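Long-range contact in binding domain (Hc) of Paraclostridial Mosquitocidal Protein 1 (Paraclostridium bifermentans, PDB 6HOX), which forms the receptor-binding part of a botulinum-like neurotoxin that targets Anopheles mosquitoes, serving host nerve cell targeting: residues Ile346-Met351 / Tyr359-Glu364. Residues are numbered along the deposited sequence; the frame is centred on the assembly and turned at random.
Sequences ILTLPM and YMVLNE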
ATOM      1  N   ILE A 346     -25.176 -13.804  -3.107  1.00 30.98           N
ATOM      2  CA  ILE A 346     -24.647 -12.459  -2.856  1.00 32.80           C
ATOM      3  C   ILE A 346     -24.975 -12.021  -1.421  1.00 32.48           C
ATOM      4  O   ILE A 346     -25.885 -12.552  -0.747  1.00 29.34           O
ATOM      5  CB  ILE A 346     -25.156 -11.446  -3.898  1.00 32.67           C
ATOM      6  CG1 ILE A 346     -26.680 -11.309  -3.885  1.00 34.06           C
ATOM      7  CG2 ILE A 346     -24.633 -11.789  -5.287  1.00 33.12           C
ATOM      8  CD1 ILE A 346     -27.181 -10.100  -4.644  1.00 34.11           C
ATOM      9  N   LEU A 347     -24.184 -11.055  -0.937  1.00 30.57           N
ATOM     10  CA  LEU A 347     -24.355 -10.488   0.380  1.00 28.63           C
ATOM     11  C   LEU A 347     -25.586  -9.599   0.338  1.00 28.90           C
ATOM     12  O   LEU A 347     -25.633  -8.673  -0.446  1.00 30.44           O
ATOM     13  CB  LEU A 347     -23.106  -9.677   0.741  1.00 29.21           C
ATOM     14  CG  LEU A 347     -23.067  -9.060   2.136  1.00 27.39           C
ATOM     15  CD1 LEU A 347     -22.967 -10.146   3.189  1.00 26.80           C
ATOM     16  CD2 LEU A 347     -21.890  -8.094   2.251  1.00 26.73           C
ATOM     17  N   THR A 348     -26.587  -9.912   1.159  1.00 31.08           N
ATOM     18  CA  THR A 348     -27.815  -9.116   1.172  1.00 32.52           C
ATOM     19  C   THR A 348     -28.496  -9.262   2.536  1.00 31.51           C
ATOM     20  O   THR A 348     -27.987  -9.930   3.428  1.00 29.90           O
ATOM     21  CB  THR A 348     -28.698  -9.504  -0.025  1.00 34.41           C
ATOM     22  OG1 THR A 348     -29.721  -8.516  -0.167  1.00 34.43           O
ATOM     23  CG2 THR A 348     -29.300 -10.888   0.110  1.00 35.25           C
ATOM     24  N   LEU A 349     -29.624  -8.575   2.701  1.00 31.01           N
ATOM     25  CA  LEU A 349     -30.454  -8.750   3.869  1.00 31.55           C
ATOM     26  C   LEU A 349     -31.529  -9.767   3.528  1.00 32.96           C
ATOM     27  O   LEU A 349     -31.925  -9.914   2.368  1.00 31.84           O
ATOM     28  CB  LEU A 349     -31.076  -7.416   4.301  1.00 30.06           C
ATOM     29  CG  LEU A 349     -30.129  -6.449   5.012  1.00 27.22           C
ATOM     30  CD1 LEU A 349     -30.640  -5.023   4.941  1.00 28.63           C
ATOM     31  CD2 LEU A 349     -29.910  -6.860   6.446  1.00 28.79           C
ATOM     32  N   PRO A 350     -32.054 -10.479   4.544  1.00 37.00           N
ATOM     33  CA  PRO A 350     -33.202 -11.352   4.333  1.00 37.93           C
ATOM     34  C   PRO A 350     -34.479 -10.503   4.247  1.00 41.39           C
ATOM     35  O   PRO A 350     -34.519  -9.339   4.709  1.00 37.01           O
ATOM     36  CB  PRO A 350     -33.172 -12.238   5.579  1.00 38.51           C
ATOM     37  CG  PRO A 350     -32.648 -11.310   6.661  1.00 38.88           C
ATOM     38  CD  PRO A 350     -31.651 -10.407   5.957  1.00 36.33           C
ATOM     39  N   MET A 351     -35.512 -11.104   3.655  1.00 42.82           N
ATOM     40  CA  MET A 351     -36.830 -10.536   3.543  1.00 43.54           C
ATOM     41  C   MET A 351     -37.331 -10.123   4.924  1.00 41.62           C
ATOM     42  O   MET A 351     -37.366 -10.945   5.831  1.00 42.98           O
ATOM     43  CB  MET A 351     -37.769 -11.587   2.952  1.00 51.65           C
ATOM     44  CG  MET A 351     -39.206 -11.162   2.881  1.00 60.55           C
ATOM     45  SD  MET A 351     -40.182 -12.475   2.119  1.00 62.67           S
ATOM     46  CE  MET A 351     -39.836 -12.133   0.390  1.00 61.73           C
ATOM     47  N   TYR A 359     -28.950  -8.386  10.427  1.00 31.68           N
ATOM     48  CA  TYR A 359     -27.892  -9.332  10.078  1.00 31.88           C
ATOM     49  C   TYR A 359     -27.950  -9.653   8.587  1.00 30.94           C
ATOM     50  O   TYR A 359     -29.031  -9.871   8.006  1.00 28.04           O
ATOM     51  CB  TYR A 359     -27.987 -10.622  10.902  1.00 33.68           C
ATOM     52  CG  TYR A 359     -27.809 -10.390  12.374  1.00 34.79           C
ATOM     53  CD1 TYR A 359     -26.583 -10.016  12.899  1.00 36.72           C
ATOM     54  CD2 TYR A 359     -28.881 -10.484  13.244  1.00 37.96           C
ATOM     55  CE1 TYR A 359     -26.426  -9.749  14.249  1.00 37.11           C
ATOM     56  CE2 TYR A 359     -28.736 -10.235  14.602  1.00 37.61           C
ATOM     57  CZ  TYR A 359     -27.505  -9.870  15.106  1.00 38.43           C
ATOM     58  OH  TYR A 359     -27.365  -9.623  16.442  1.00 41.32           O
ATOM     59  N   MET A 360     -26.764  -9.709   7.970  1.00 29.23           N
ATOM     60  CA  MET A 360     -26.660 -10.013   6.561  1.00 28.82           C
ATOM     61  C   MET A 360     -26.679 -11.530   6.394  1.00 29.04           C
ATOM     62  O   MET A 360     -26.213 -12.234   7.273  1.00 30.23           O
ATOM     63  CB  MET A 360     -25.372  -9.454   5.947  1.00 29.33           C
ATOM     64  CG  MET A 360     -25.157  -7.971   6.203  1.00 28.89           C
ATOM     65  SD  MET A 360     -26.432  -6.885   5.503  1.00 29.96           S
ATOM     66  CE  MET A 360     -26.095  -7.020   3.752  1.00 30.69           C
ATOM     67  N   VAL A 361     -27.182 -11.978   5.240  1.00 29.19           N
ATOM     68  CA  VAL A 361     -27.219 -13.348   4.833  1.00 30.28           C
ATOM     69  C   VAL A 361     -26.623 -13.431   3.426  1.00 32.97           C
ATOM     70  O   VAL A 361     -26.332 -12.399   2.820  1.00 34.40           O
ATOM     71  CB  VAL A 361     -28.667 -13.898   4.873  1.00 32.22           C
ATOM     72  CG1 VAL A 361     -29.237 -13.864   6.283  1.00 32.26           C
ATOM     73  CG2 VAL A 361     -29.581 -13.147   3.912  1.00 31.98           C
ATOM     74  N   LEU A 362     -26.416 -14.664   2.943  1.00 32.15           N
ATOM     75  CA  LEU A 362     -26.048 -14.946   1.574  1.00 36.56           C
ATOM     76  C   LEU A 362     -27.274 -15.523   0.867  1.00 40.90           C
ATOM     77  O   LEU A 362     -27.797 -16.537   1.286  1.00 42.89           O
ATOM     78  CB  LEU A 362     -24.886 -15.944   1.531  1.00 36.69           C
ATOM     79  CG  LEU A 362     -23.681 -15.585   2.390  1.00 37.35           C
ATOM     80  CD1 LEU A 362     -22.612 -16.652   2.271  1.00 39.10           C
ATOM     81  CD2 LEU A 362     -23.121 -14.214   2.014  1.00 38.32           C
ATOM     82  N   ASN A 363     -27.707 -14.862  -0.207  1.00 42.03           N
ATOM     83  CA  ASN A 363     -28.962 -15.172  -0.842  1.00 42.11           C
ATOM     84  C   ASN A 363     -28.806 -14.955  -2.342  1.00 41.45           C
ATOM     85  O   ASN A 363     -28.064 -14.080  -2.748  1.00 41.60           O
ATOM     86  CB  ASN A 363     -30.088 -14.300  -0.286  1.00 45.44           C
ATOM     87  CG  ASN A 363     -31.451 -14.958  -0.338  1.00 45.08           C
ATOM     88  OD1 ASN A 363     -31.726 -15.872   0.422  1.00 49.75           O
ATOM     89  ND2 ASN A 363     -32.326 -14.462  -1.193  1.00 53.17           N
ATOM     90  N   GLU A 364     -29.513 -15.768  -3.134  1.00 44.15           N
ATOM     91  CA  GLU A 364     -29.613 -15.595  -4.567  1.00 47.76           C
ATOM     92  C   GLU A 364     -30.442 -14.339  -4.859  1.00 47.75           C
ATOM     93  O   GLU A 364     -30.185 -13.633  -5.816  1.00 50.96           O
ATOM     94  CB  GLU A 364     -30.257 -16.824  -5.205  1.00 53.01           C
ATOM     95  CG  GLU A 364     -30.312 -16.735  -6.716  1.00 60.63           C
ATOM     96  CD  GLU A 364     -30.316 -18.067  -7.446  1.00 68.38           C
ATOM     97  OE1 GLU A 364     -31.219 -18.890  -7.169  1.00 74.31           O
ATOM     98  OE2 GLU A 364     -29.414 -18.278  -8.287  1.00 69.09           O
TER
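Met360 curls over the carbonyl of Thr348, between the side chains of Leu347 and Leu349. Bends at chi2 (-62°) and chi3 (-71°) curl its chain, carrying CE to 3.5 Å from Thr348 O while SD rests 3.6 Å from Leu349 CD2. The side chain of Leu347 crosses that of Met360 at about a right angle: with CG anti to the backbone N (chi1 -177°), CD1 lies 3.7 Å from Met360 CB, with Leu362 CD2 a little farther off. Leu412 packs on both Leu347 and Met360, and Phe339 on Leu347 and Leu362, so this face of the hairpin is buried against neighbouring strands. The two segments are the arms of an antiparallel beta-hairpin in the C-terminal receptor-binding subdomain, whose family belongs to the beta-trefoil clan. Two pairs of backbone bonds hold the arms together. At Thr348 and Val361 both are nearly straight and run almost along the C=O axis; at the other pair, Ile346 N reaches Asn363 O from above the carbonyl plane (2.9 Å), whereas Asn363 N meets Ile346 O within it. The opposite face carries Ile346, Thr348, Val361 and Asn363. Here Thr348 turns its methyl CG2 onto Asn363 CB (3.5 Å), leaving OG1 to bond with the backbone N of Asn367. Past the paired strands, Pro350 meets Val361 obliquely, its CD 4.0 Å from Val361 CG2, and the same CD approaches Tyr359 O at 3.4 Å. Leu349 CD2 also comes up to that carbonyl, while Tyr359 directs its CB away from 346-351, and its side chain touches Tyr411 and Tyr413.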